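Local coordinates for methyltransferase domain-containing protein (Deinococcus radiodurans, PDB 3M33) that is of unknown function but probably acts as a methyltransferase, at residues 46-59 and 69-83. Numbering follows the deposited sequence.
Sequences LTPQTRVLEAGCGH and QAARWAAYDFSPELL. With SO4 (sulfate ion), chain J.
Strands 51-55 and 72-77 pair in parallel as the two strands of a right-handed beta-alpha-beta crossover, with helix 61-66 between them, in the Rossmann-like part of the mixed sheet, consistent with a class I methyltransferase fold. The strands run 16° apart, V52 facing W73 and E54 facing A75. V52 N donates to R72 O at 2.8 Å and V52 O receives A74 N; E54 then repeats the pattern with A74 O and Y76 N. On the face covered by helix 61-66, the W73 indole lies against V52, whose CG1 sits 3.7 Å from the centroid of the W73 six-membered ring, a CH-pi contact over the face. Chi1 of V52, -176°, turns CG1 away from its backbone N and over the indole, while CG2 meets A70 CB. The W73 ring edge is used as well: NE1 gives its hydrogen to E54 OE1 at 2.9 Å; the oxygen lies in the indole plane, but NE1 reaches it on the anti side and tilted out of the carboxylate plane, with carboxylate and ring 73° apart. This bond gives the buried E54 carboxylate a partner and, with V52 against the face, helps hold the indole in its rotation. A leucine in place of W73 would probably leave E54 OE1 without this donor and V52 CG1 without its aromatic face. On the other face of the sheet, A55 CA packs over the Y76 ring, 4.0 Å from its centroid, and L53 CD1 reaches the ring edge; W98 meets Y76 edge-to-face. Beyond strand 51-55 the chain enters the glycine-rich turn that in such folds commonly borders the cofactor site. There C57 N donates to Y76 O, and D77, whose OD2 also bonds Y21 OH, accepts G58 N at 2.9 Å through the anti lone pair of OD2.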
loop_
_atom_site.group_PDB
_atom_site.type_symbol
_atom_site.label_atom_id
_atom_site.label_comp_id
_atom_site.label_asym_id
_atom_site.label_seq_id
_atom_site.Cartn_x
_atom_site.Cartn_y
_atom_site.Cartn_z
ATOM N N LEU A 46 9.878 13.541 2.038
ATOM C CA LEU A 46 8.886 14.555 2.419
ATOM C C LEU A 46 9.548 15.834 2.937
ATOM O O LEU A 46 10.379 15.781 3.836
ATOM C CB LEU A 46 7.933 14.001 3.488
ATOM C CG LEU A 46 7.075 12.814 3.024
ATOM C CD1 LEU A 46 6.309 12.206 4.165
ATOM C CD2 LEU A 46 6.134 13.277 1.938
ATOM N N THR A 47 9.166 16.975 2.375
ATOM C CA THR A 47 9.618 18.267 2.883
ATOM C C THR A 47 8.409 19.184 3.003
ATOM O O THR A 47 7.367 18.892 2.420
ATOM C CB THR A 47 10.631 18.930 1.928
ATOM O OG1 THR A 47 9.931 19.512 0.816
ATOM C CG2 THR A 47 11.642 17.907 1.435
ATOM N N PRO A 48 8.543 20.303 3.741
ATOM C CA PRO A 48 7.412 21.230 3.897
ATOM C C PRO A 48 7.023 21.901 2.581
ATOM O O PRO A 48 6.073 22.669 2.567
ATOM C CB PRO A 48 7.939 22.283 4.885
ATOM C CG PRO A 48 9.141 21.672 5.524
ATOM C CD PRO A 48 9.729 20.752 4.496
ATOM N N GLN A 49 7.746 21.626 1.497
ATOM C CA GLN A 49 7.342 22.105 0.178
ATOM C C GLN A 49 6.687 21.011 -0.682
ATOM O O GLN A 49 6.187 21.293 -1.757
ATOM C CB GLN A 49 8.548 22.687 -0.575
ATOM C CG GLN A 49 9.147 23.976 0.044
ATOM C CD GLN A 49 9.932 23.748 1.348
ATOM O OE1 GLN A 49 10.631 22.741 1.509
ATOM N NE2 GLN A 49 9.828 24.703 2.275
ATOM N N THR A 50 6.700 19.761 -0.228
ATOM C CA THR A 50 6.231 18.645 -1.070
ATOM C C THR A 50 4.710 18.540 -1.178
ATOM O O THR A 50 4.021 18.488 -0.162
ATOM C CB THR A 50 6.738 17.299 -0.532
ATOM O OG1 THR A 50 8.166 17.341 -0.406
ATOM C CG2 THR A 50 6.329 16.172 -1.456
ATOM N N ARG A 51 4.201 18.492 -2.409
ATOM C CA ARG A 51 2.795 18.195 -2.674
ATOM C C ARG A 51 2.627 16.706 -2.951
ATOM O O ARG A 51 3.171 16.178 -3.925
ATOM C CB ARG A 51 2.282 18.974 -3.889
ATOM C CG ARG A 51 2.871 20.370 -4.047
ATOM C CD ARG A 51 2.118 21.403 -3.265
ATOM N NE ARG A 51 0.859 21.791 -3.896
ATOM C CZ ARG A 51 0.031 22.705 -3.393
ATOM N NH1 ARG A 51 0.337 23.325 -2.255
ATOM N NH2 ARG A 51 -1.100 23.004 -4.023
ATOM N N VAL A 52 1.851 16.038 -2.108
ATOM C CA VAL A 52 1.725 14.594 -2.178
ATOM C C VAL A 52 0.350 14.169 -2.683
ATOM O O VAL A 52 -0.666 14.765 -2.328
ATOM C CB VAL A 52 1.973 13.955 -0.807
ATOM C CG1 VAL A 52 1.935 12.423 -0.916
ATOM C CG2 VAL A 52 3.310 14.415 -0.251
ATOM N N LEU A 53 0.337 13.150 -3.534
ATOM C CA LEU A 53 -0.880 12.436 -3.882
ATOM C C LEU A 53 -0.740 10.981 -3.450
ATOM O O LEU A 53 0.197 10.283 -3.866
ATOM C CB LEU A 53 -1.143 12.501 -5.378
ATOM C CG LEU A 53 -2.392 11.725 -5.806
ATOM C CD1 LEU A 53 -3.657 12.445 -5.315
ATOM C CD2 LEU A 53 -2.429 11.595 -7.309
ATOM N N GLU A 54 -1.663 10.525 -2.605
ATOM C CA GLU A 54 -1.661 9.138 -2.157
ATOM C C GLU A 54 -2.812 8.371 -2.777
ATOM O O GLU A 54 -3.972 8.722 -2.580
ATOM C CB GLU A 54 -1.765 9.051 -0.633
ATOM C CG GLU A 54 -1.613 7.627 -0.118
ATOM C CD GLU A 54 -2.159 7.416 1.290
ATOM O OE1 GLU A 54 -2.592 8.389 1.949
ATOM O OE2 GLU A 54 -2.161 6.252 1.732
ATOM N N ALA A 55 -2.489 7.330 -3.530
ATOM C CA ALA A 55 -3.510 6.467 -4.119
ATOM C C ALA A 55 -3.929 5.371 -3.140
ATOM O O ALA A 55 -3.086 4.663 -2.570
ATOM C CB ALA A 55 -2.995 5.843 -5.425
ATOM N N GLY A 56 -5.232 5.242 -2.930
ATOM C CA GLY A 56 -5.778 4.197 -2.072
ATOM C C GLY A 56 -5.520 4.442 -0.600
ATOM O O GLY A 56 -4.910 3.597 0.059
ATOM N N CYS A 57 -6.005 5.571 -0.069
ATOM C CA CYS A 57 -5.626 5.980 1.293
ATOM C C CYS A 57 -6.351 5.204 2.390
ATOM O O CYS A 57 -5.989 5.315 3.567
ATOM C CB CYS A 57 -5.862 7.476 1.497
ATOM S SG CYS A 57 -7.626 7.856 1.334
ATOM N N GLY A 58 -7.378 4.434 2.034
ATOM C CA GLY A 58 -8.123 3.728 3.070
ATOM C C GLY A 58 -8.622 4.694 4.142
ATOM O O GLY A 58 -9.193 5.749 3.819
ATOM N N HIS A 59 -8.411 4.357 5.415
ATOM C CA HIS A 59 -8.920 5.199 6.511
ATOM C C HIS A 59 -7.887 6.251 6.956
ATOM O O HIS A 59 -7.960 6.781 8.063
ATOM C CB HIS A 59 -9.368 4.332 7.702
ATOM C CG HIS A 59 -8.263 3.520 8.304
ATOM N ND1 HIS A 59 -7.763 2.387 7.700
ATOM C CD2 HIS A 59 -7.540 3.693 9.438
ATOM C CE1 HIS A 59 -6.781 1.891 8.434
ATOM N NE2 HIS A 59 -6.623 2.666 9.493
ATOM N N GLN A 69 4.001 16.295 7.403
ATOM C CA GLN A 69 5.389 16.590 7.056
ATOM C C GLN A 69 5.462 17.214 5.672
ATOM O O GLN A 69 6.480 17.790 5.297
ATOM C CB GLN A 69 6.263 15.324 7.135
ATOM C CG GLN A 69 6.984 15.168 8.458
ATOM C CD GLN A 69 7.751 13.857 8.572
ATOM O OE1 GLN A 69 8.886 13.832 9.058
ATOM N NE2 GLN A 69 7.133 12.758 8.127
ATOM N N ALA A 70 4.363 17.125 4.930
ATOM C CA ALA A 70 4.290 17.663 3.566
ATOM C C ALA A 70 3.576 19.018 3.503
ATOM O O ALA A 70 2.894 19.413 4.443
ATOM C CB ALA A 70 3.567 16.648 2.643
ATOM N N ALA A 71 3.725 19.726 2.388
ATOM C CA ALA A 71 3.006 20.979 2.175
ATOM C C ALA A 71 1.524 20.693 2.010
ATOM O O ALA A 71 0.682 21.442 2.494
ATOM C CB ALA A 71 3.523 21.687 0.915
ATOM N N ARG A 72 1.220 19.613 1.296
ATOM C CA ARG A 72 -0.161 19.189 1.065
ATOM C C ARG A 72 -0.167 17.673 0.873
ATOM O O ARG A 72 0.698 17.136 0.193
ATOM C CB ARG A 72 -0.733 19.882 -0.177
ATOM C CG ARG A 72 -2.179 19.498 -0.500
ATOM C CD ARG A 72 -2.766 20.357 -1.613
ATOM N NE ARG A 72 -4.157 19.993 -1.890
ATOM C CZ ARG A 72 -4.551 19.312 -2.960
ATOM N NH1 ARG A 72 -3.658 18.943 -3.869
ATOM N NH2 ARG A 72 -5.836 19.014 -3.129
ATOM N N TRP A 73 -1.115 16.987 1.497
ATOM C CA TRP A 73 -1.285 15.550 1.282
ATOM C C TRP A 73 -2.670 15.323 0.702
ATOM O O TRP A 73 -3.663 15.316 1.429
ATOM C CB TRP A 73 -1.152 14.790 2.607
ATOM C CG TRP A 73 -1.072 13.290 2.493
ATOM C CD1 TRP A 73 -2.118 12.405 2.360
ATOM C CD2 TRP A 73 0.119 12.493 2.548
ATOM N NE1 TRP A 73 -1.644 11.120 2.316
ATOM C CE2 TRP A 73 -0.275 11.145 2.427
ATOM C CE3 TRP A 73 1.480 12.791 2.688
ATOM C CZ2 TRP A 73 0.642 10.099 2.427
ATOM C CZ3 TRP A 73 2.397 11.741 2.682
ATOM C CH2 TRP A 73 1.973 10.418 2.550
ATOM N N ALA A 74 -2.749 15.165 -0.613
ATOM C CA ALA A 74 -4.017 14.817 -1.239
ATOM C C ALA A 74 -4.101 13.291 -1.276
ATOM O O ALA A 74 -3.087 12.619 -1.445
ATOM C CB ALA A 74 -4.103 15.412 -2.651
ATOM N N ALA A 75 -5.296 12.739 -1.110
ATOM C CA ALA A 75 -5.440 11.289 -0.995
ATOM C C ALA A 75 -6.796 10.851 -1.545
ATOM O O ALA A 75 -7.781 11.596 -1.436
ATOM C CB ALA A 75 -5.312 10.881 0.455
ATOM N N TYR A 76 -6.870 9.655 -2.126
ATOM C CA TYR A 76 -8.178 9.160 -2.565
ATOM C C TYR A 76 -8.407 7.682 -2.356
ATOM O O TYR A 76 -7.472 6.882 -2.374
ATOM C CB TYR A 76 -8.436 9.491 -4.039
ATOM C CG TYR A 76 -7.541 8.757 -5.016
ATOM C CD1 TYR A 76 -7.873 7.493 -5.477
ATOM C CD2 TYR A 76 -6.365 9.339 -5.480
ATOM C CE1 TYR A 76 -7.062 6.828 -6.387
ATOM C CE2 TYR A 76 -5.548 8.688 -6.386
ATOM C CZ TYR A 76 -5.901 7.437 -6.836
ATOM O OH TYR A 76 -5.086 6.792 -7.727
ATOM N N ASP A 77 -9.673 7.329 -2.168
ATOM C CA ASP A 77 -10.101 5.944 -2.216
ATOM C C ASP A 77 -11.559 5.859 -2.653
ATOM O O ASP A 77 -12.223 6.889 -2.854
ATOM C CB ASP A 77 -9.895 5.239 -0.874
ATOM C CG ASP A 77 -9.473 3.781 -1.061
ATOM O OD1 ASP A 77 -9.866 3.186 -2.099
ATOM O OD2 ASP A 77 -8.730 3.249 -0.202
ATOM N N PHE A 78 -12.054 4.632 -2.807
ATOM C CA PHE A 78 -13.397 4.417 -3.354
ATOM C C PHE A 78 -14.532 4.517 -2.324
ATOM O O PHE A 78 -15.536 5.177 -2.570
ATOM C CB PHE A 78 -13.481 3.064 -4.068
ATOM C CG PHE A 78 -14.853 2.751 -4.601
ATOM C CD1 PHE A 78 -15.275 3.276 -5.812
ATOM C CD2 PHE A 78 -15.724 1.944 -3.884
ATOM C CE1 PHE A 78 -16.548 2.997 -6.310
ATOM C CE2 PHE A 78 -16.998 1.659 -4.374
ATOM C CZ PHE A 78 -17.407 2.187 -5.590
ATOM N N SER A 79 -14.372 3.856 -1.182
ATOM C CA SER A 79 -15.444 3.752 -0.186
ATOM C C SER A 79 -15.750 5.069 0.530
ATOM O O SER A 79 -14.897 5.614 1.227
ATOM C CB SER A 79 -15.107 2.678 0.847
ATOM O OG SER A 79 -16.055 2.695 1.900
ATOM N N PRO A 80 -16.976 5.580 0.367
ATOM C CA PRO A 80 -17.373 6.872 0.949
ATOM C C PRO A 80 -17.298 6.868 2.475
ATOM O O PRO A 80 -16.831 7.842 3.072
ATOM C CB PRO A 80 -18.830 7.031 0.504
ATOM C CG PRO A 80 -18.984 6.116 -0.665
ATOM C CD PRO A 80 -18.069 4.960 -0.403
ATOM N N GLU A 81 -17.743 5.788 3.108
ATOM C CA GLU A 81 -17.762 5.752 4.564
ATOM C C GLU A 81 -16.325 5.701 5.088
ATOM O O GLU A 81 -15.950 6.439 5.998
ATOM C CB GLU A 81 -18.614 4.582 5.085
ATOM C CG GLU A 81 -20.108 4.645 4.695
ATOM C CD GLU A 81 -20.845 5.861 5.278
ATOM O OE1 GLU A 81 -20.840 6.042 6.514
ATOM O OE2 GLU A 81 -21.442 6.636 4.497
ATOM N N LEU A 82 -15.518 4.846 4.480
ATOM C CA LEU A 82 -14.111 4.756 4.808
ATOM C C LEU A 82 -13.438 6.133 4.713
ATOM O O LEU A 82 -12.665 6.519 5.587
ATOM C CB LEU A 82 -13.444 3.753 3.877
ATOM C CG LEU A 82 -12.065 3.279 4.291
ATOM C CD1 LEU A 82 -12.117 2.620 5.682
ATOM C CD2 LEU A 82 -11.530 2.321 3.229
ATOM N N LEU A 83 -13.762 6.893 3.675
ATOM C CA LEU A 83 -13.222 8.240 3.549
ATOM C C LEU A 83 -13.624 9.168 4.705
ATOM O O LEU A 83 -12.859 10.057 5.074
ATOM C CB LEU A 83 -13.588 8.856 2.207
ATOM C CG LEU A 83 -12.992 8.131 1.001
ATOM C CD1 LEU A 83 -13.399 8.840 -0.284
ATOM C CD2 LEU A 83 -11.480 8.060 1.115
HETATM S S SO4 J . 6.429 19.557 -5.155
HETATM O O1 SO4 J . 7.697 19.011 -4.652
HETATM O O2 SO4 J . 6.349 20.992 -4.864
HETATM O O3 SO4 J . 6.344 19.364 -6.606
HETATM O O4 SO4 J . 5.337 18.889 -4.480
#